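Local structure of homoserine kinase (4P52) at residues V35-V38 against F42-L45; V223-N228 against D250-P255. The protein probably catalyses the ATP-dependent phosphorylation of L-homoserine to O-phospho-L-homoserine, as a homoserine kinase of the GHMP kinase family. All coordinates share one frame; numbering follows the deposited sequence.

Interaction 1. Residues V35-V38 against F42-L45; sequences VANV and FDVL
F42 lies alongside the N37 side chain, and the two point the same way. The closest side-chain approach is from N37 OD1 to F42 CD1, at 3.5 Å. The ND2 arm of N37 also comes near, 3.7 Å from F42 CD1, and the approach is oblique. Amide and ring planes are 39° apart, so the two do not stack. F42 also packs on R257 of helix 253-257, and its carbonyl oxygen accepts from W226 NE1 of the second subunit.

D43 supplies the main bond. Its backbone N donates to N37 OD1 at 2.8 Å, and the N-H points almost straight at the oxygen (178°). The donor is tilted from the carbonyl plane of the amide. In N37, CG is anti to the carbonyl carbon (chi1 -52°), and this sends OD1 across to the returning chain.

V44 packs on G227 of the second subunit. L45 begins the next strand. Its O accepts a weak bond from N37 N at 2.8 Å, and its CB rests on V38 CG2 at 4.0 Å. F173 touches both V38 and L45.

The two segments are the ends of the connection between antiparallel strands 26-36 and 45-49. The sequence is consistent with the first conserved motif of GHMP kinases, which in relatives lies beside the substrate-binding cleft. One buried asparagine meets the returning chain twice, firmly through OD1 and weakly through its backbone N, which should set the shape of the loop with little apolar packing.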
loop_
_atom_site.group_PDB
_atom_site.type_symbol
_atom_site.label_atom_id
_atom_site.label_comp_id
_atom_site.label_asym_id
_atom_site.label_seq_id
_atom_site.Cartn_x
_atom_site.Cartn_y
_atom_site.Cartn_z
ATOM N N VAL A 35 6.067 15.700 -7.716
ATOM C CA VAL A 35 4.644 15.417 -7.672
ATOM C C VAL A 35 4.298 14.573 -6.430
ATOM O O VAL A 35 4.676 13.406 -6.328
ATOM C CB VAL A 35 4.186 14.675 -8.940
ATOM C CG1 VAL A 35 2.710 14.278 -8.827
ATOM C CG2 VAL A 35 4.431 15.541 -10.164
ATOM N N ALA A 36 3.565 15.162 -5.491
ATOM C CA ALA A 36 3.138 14.422 -4.306
ATOM C C ALA A 36 1.713 13.832 -4.427
ATOM O O ALA A 36 0.949 14.199 -5.338
ATOM C CB ALA A 36 3.282 15.281 -3.064
ATOM N N ASN A 37 1.396 12.897 -3.516
ATOM C CA ASN A 37 0.139 12.151 -3.489
ATOM C C ASN A 37 -0.006 11.109 -4.585
ATOM O O ASN A 37 -0.361 9.952 -4.306
ATOM C CB ASN A 37 -1.045 13.093 -3.363
ATOM C CG ASN A 37 -0.863 14.056 -2.190
ATOM O OD1 ASN A 37 -0.240 13.706 -1.170
ATOM N ND2 ASN A 37 -1.348 15.269 -2.338
ATOM N N VAL A 38 0.321 11.457 -5.819
ATOM C CA VAL A 38 0.334 10.443 -6.892
ATOM C C VAL A 38 -0.978 9.625 -6.866
ATOM O O VAL A 38 -0.972 8.396 -6.730
ATOM C CB VAL A 38 1.588 9.521 -6.816
ATOM C CG1 VAL A 38 1.711 8.630 -8.049
ATOM C CG2 VAL A 38 2.869 10.335 -6.623
ATOM N N PHE A 42 -2.108 9.607 -0.959
ATOM C CA PHE A 42 -2.118 10.883 -0.246
ATOM C C PHE A 42 -1.146 10.913 0.946
ATOM O O PHE A 42 -1.218 10.056 1.833
ATOM C CB PHE A 42 -3.533 11.218 0.220
ATOM C CG PHE A 42 -3.634 12.539 0.911
ATOM C CD1 PHE A 42 -3.493 13.736 0.188
ATOM C CD2 PHE A 42 -3.847 12.609 2.295
ATOM C CE1 PHE A 42 -3.563 14.968 0.858
ATOM C CE2 PHE A 42 -3.933 13.838 2.953
ATOM C CZ PHE A 42 -3.790 15.020 2.233
ATOM N N ASP A 43 -0.244 11.896 0.940
ATOM C CA ASP A 43 0.776 12.115 1.998
ATOM C C ASP A 43 1.895 11.088 2.060
ATOM O O ASP A 43 2.761 11.176 2.932
ATOM C CB ASP A 43 0.152 12.209 3.399
ATOM C CG ASP A 43 -0.335 13.612 3.758
ATOM O OD1 ASP A 43 -0.158 14.574 2.961
ATOM O OD2 ASP A 43 -0.929 13.739 4.865
ATOM N N VAL A 44 1.877 10.094 1.177
ATOM C CA VAL A 44 2.831 8.979 1.313
ATOM C C VAL A 44 3.634 8.606 0.053
ATOM O O VAL A 44 4.611 7.876 0.169
ATOM C CB VAL A 44 2.181 7.684 1.913
ATOM C CG1 VAL A 44 1.451 7.980 3.198
ATOM C CG2 VAL A 44 1.273 6.980 0.909
ATOM N N LEU A 45 3.208 9.053 -1.132
ATOM C CA LEU A 45 3.946 8.812 -2.388
ATOM C C LEU A 45 4.300 10.141 -3.028
ATOM O O LEU A 45 3.529 11.092 -2.963
ATOM C CB LEU A 45 3.113 8.027 -3.388
ATOM C CG LEU A 45 2.544 6.691 -2.920
ATOM C CD1 LEU A 45 1.603 6.144 -3.999
ATOM C CD2 LEU A 45 3.667 5.712 -2.595
#

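Interaction 2. Residues V223-N228 against D250-P255; sequences VAQWGN and DHIVEP
Q225 reaches from its helix to the turn 250-252 and bonds with both ends of its amide. CG is anti to the backbone N, and the chain then bends at chi2 (102°), which brings the amide to the turn. OE1 accepts from H251 N at 3.1 Å, in the carbonyl plane and on a lone pair. NE2 donates to D250 OD1 at 3.0 Å. D250 OD1 lies in the plane of the amide, but the NE2 donor comes from above the carboxylate plane. The two planes are 68° apart. I252 CD1 covers the stem of the glutamine, 3.9 Å from Q225 CB.

The turn is an Asx turn leading into helix 253-257. D250 OD1 takes I252 N at 3.0 Å and V253 N at 3.1 Å, and D250 OD2 takes E254 N at 2.9 Å. With Q225 NE2, OD1 has three donors. These N-H groups at the helix start would be expected to favour a charged carboxylate. Q225 NE2 comes to the face of the carboxylate opposite the one that I252 N and V253 N approach. Segment 250-255 lies in the C-terminal GHMP kinase region.

W226 turns to the dimer interface, where its ring packs on W226 of the second subunit. Three residues after Q225, N228 ND2 bonds to Q249 O just ahead of D250, while its OD1 accepts from R177 NE of the second subunit.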
loop_
_atom_site.group_PDB
_atom_site.type_symbol
_atom_site.label_atom_id
_atom_site.label_comp_id
_atom_site.label_asym_id
_atom_site.label_seq_id
_atom_site.Cartn_x
_atom_site.Cartn_y
_atom_site.Cartn_z
ATOM N N VAL A 223 -10.441 1.434 3.254
ATOM C CA VAL A 223 -10.031 0.112 2.785
ATOM C C VAL A 223 -9.864 0.158 1.280
ATOM O O VAL A 223 -8.836 -0.280 0.756
ATOM C CB VAL A 223 -11.067 -0.961 3.154
ATOM C CG1 VAL A 223 -10.894 -2.220 2.310
ATOM C CG2 VAL A 223 -10.983 -1.268 4.643
ATOM N N ALA A 224 -10.865 0.705 0.587
ATOM C CA ALA A 224 -10.760 0.889 -0.852
ATOM C C ALA A 224 -9.453 1.606 -1.198
ATOM O O ALA A 224 -8.752 1.220 -2.150
ATOM C CB ALA A 224 -11.964 1.656 -1.387
ATOM N N GLN A 225 -9.099 2.627 -0.414
ATOM C CA GLN A 225 -7.899 3.417 -0.723
ATOM C C GLN A 225 -6.613 2.630 -0.432
ATOM O O GLN A 225 -5.664 2.647 -1.228
ATOM C CB GLN A 225 -7.904 4.750 0.026
ATOM C CG GLN A 225 -6.883 5.745 -0.494
ATOM C CD GLN A 225 -7.478 6.819 -1.384
ATOM O OE1 GLN A 225 -8.551 6.648 -1.996
ATOM N NE2 GLN A 225 -6.789 7.955 -1.454
ATOM N N TRP A 226 -6.553 1.927 0.690
ATOM C CA TRP A 226 -5.267 1.267 0.962
ATOM C C TRP A 226 -4.998 0.007 0.132
ATOM O O TRP A 226 -3.838 -0.352 -0.109
ATOM C CB TRP A 226 -4.946 1.115 2.451
ATOM C CG TRP A 226 -5.886 0.307 3.289
ATOM C CD1 TRP A 226 -6.247 -0.991 3.101
ATOM C CD2 TRP A 226 -6.489 0.715 4.523
ATOM N NE1 TRP A 226 -7.079 -1.407 4.115
ATOM C CE2 TRP A 226 -7.239 -0.380 5.003
ATOM C CE3 TRP A 226 -6.486 1.908 5.254
ATOM C CZ2 TRP A 226 -7.986 -0.321 6.190
ATOM C CZ3 TRP A 226 -7.219 1.971 6.419
ATOM C CH2 TRP A 226 -7.964 0.862 6.883
ATOM N N GLY A 227 -6.082 -0.630 -0.325
ATOM C CA GLY A 227 -6.001 -1.581 -1.422
ATOM C C GLY A 227 -5.279 -0.949 -2.613
ATOM O O GLY A 227 -4.342 -1.539 -3.147
ATOM N N ASN A 228 -5.684 0.268 -2.999
ATOM C CA ASN A 228 -5.145 0.930 -4.188
ATOM C C ASN A 228 -3.692 1.315 -4.018
ATOM O O ASN A 228 -2.895 1.169 -4.950
ATOM C CB ASN A 228 -6.004 2.133 -4.606
ATOM C CG ASN A 228 -7.371 1.716 -5.161
ATOM O OD1 ASN A 228 -7.652 0.528 -5.335
ATOM N ND2 ASN A 228 -8.229 2.693 -5.445
ATOM N N ASP A 250 -8.579 7.675 -6.688
ATOM C CA ASP A 250 -8.549 8.330 -5.403
ATOM C C ASP A 250 -9.970 8.651 -5.045
ATOM O O ASP A 250 -10.601 9.467 -5.688
ATOM C CB ASP A 250 -7.677 9.580 -5.470
ATOM C CG ASP A 250 -7.713 10.408 -4.178
ATOM O OD1 ASP A 250 -8.257 9.947 -3.120
ATOM O OD2 ASP A 250 -7.190 11.547 -4.239
ATOM N N HIS A 251 -10.488 7.999 -4.021
ATOM C CA HIS A 251 -11.894 8.194 -3.676
ATOM C C HIS A 251 -12.134 9.152 -2.499
ATOM O O HIS A 251 -13.269 9.386 -2.106
ATOM C CB HIS A 251 -12.573 6.832 -3.466
ATOM C CG HIS A 251 -12.778 6.072 -4.739
ATOM N ND1 HIS A 251 -13.164 6.687 -5.919
ATOM C CD2 HIS A 251 -12.644 4.754 -5.024
ATOM C CE1 HIS A 251 -13.257 5.782 -6.876
ATOM N NE2 HIS A 251 -12.949 4.602 -6.359
ATOM N N ILE A 252 -11.066 9.723 -1.963
ATOM C CA ILE A 252 -11.183 10.539 -0.770
ATOM C C ILE A 252 -10.793 11.996 -1.011
ATOM O O ILE A 252 -11.598 12.895 -0.762
ATOM C CB ILE A 252 -10.366 9.937 0.393
ATOM C CG1 ILE A 252 -11.043 8.658 0.865
ATOM C CG2 ILE A 252 -10.219 10.923 1.545
ATOM C CD1 ILE A 252 -10.079 7.629 1.388
ATOM N N VAL A 253 -9.572 12.212 -1.494
ATOM C CA VAL A 253 -8.967 13.535 -1.530
ATOM C C VAL A 253 -9.365 14.284 -2.797
ATOM O O VAL A 253 -9.930 15.363 -2.720
ATOM C CB VAL A 253 -7.423 13.465 -1.404
ATOM C CG1 VAL A 253 -6.786 14.836 -1.605
ATOM C CG2 VAL A 253 -7.047 12.942 -0.034
ATOM N N GLU A 254 -9.079 13.707 -3.954
ATOM C CA GLU A 254 -9.434 14.325 -5.230
ATOM C C GLU A 254 -10.926 14.752 -5.327
ATOM O O GLU A 254 -11.188 15.891 -5.682
ATOM C CB GLU A 254 -9.051 13.413 -6.380
ATOM C CG GLU A 254 -9.334 13.981 -7.751
ATOM C CD GLU A 254 -9.555 12.874 -8.778
ATOM O OE1 GLU A 254 -8.549 12.254 -9.227
ATOM O OE2 GLU A 254 -10.743 12.629 -9.125
ATOM N N PRO A 255 -11.897 13.866 -4.983
ATOM C CA PRO A 255 -13.286 14.363 -5.033
ATOM C C PRO A 255 -13.540 15.583 -4.121
ATOM O O PRO A 255 -14.345 16.433 -4.474
ATOM C CB PRO A 255 -14.133 13.170 -4.558
ATOM C CG PRO A 255 -13.215 11.998 -4.470
ATOM C CD PRO A 255 -11.803 12.488 -4.450
#

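Overall arrangement
The centres of interactions 1 and 2 are about 12 Å apart, and the two contacts touch where F42 CG meets V253 CG2 at 3.6 Å. Segment 250-255 thus backs the loop that interaction 1 shapes. The residues between 38 and 42 add further links: S39 touches D250, and C40 O takes a weak bond from Q225 NE2. Both contacts also face the second subunit. Helix 219-237 of one chain meets the 42-45 loop of the other. Interaction 1 lies nearer the chain centre, close to what is probably the active-site cleft; interaction 2 lies farther from the chain centre.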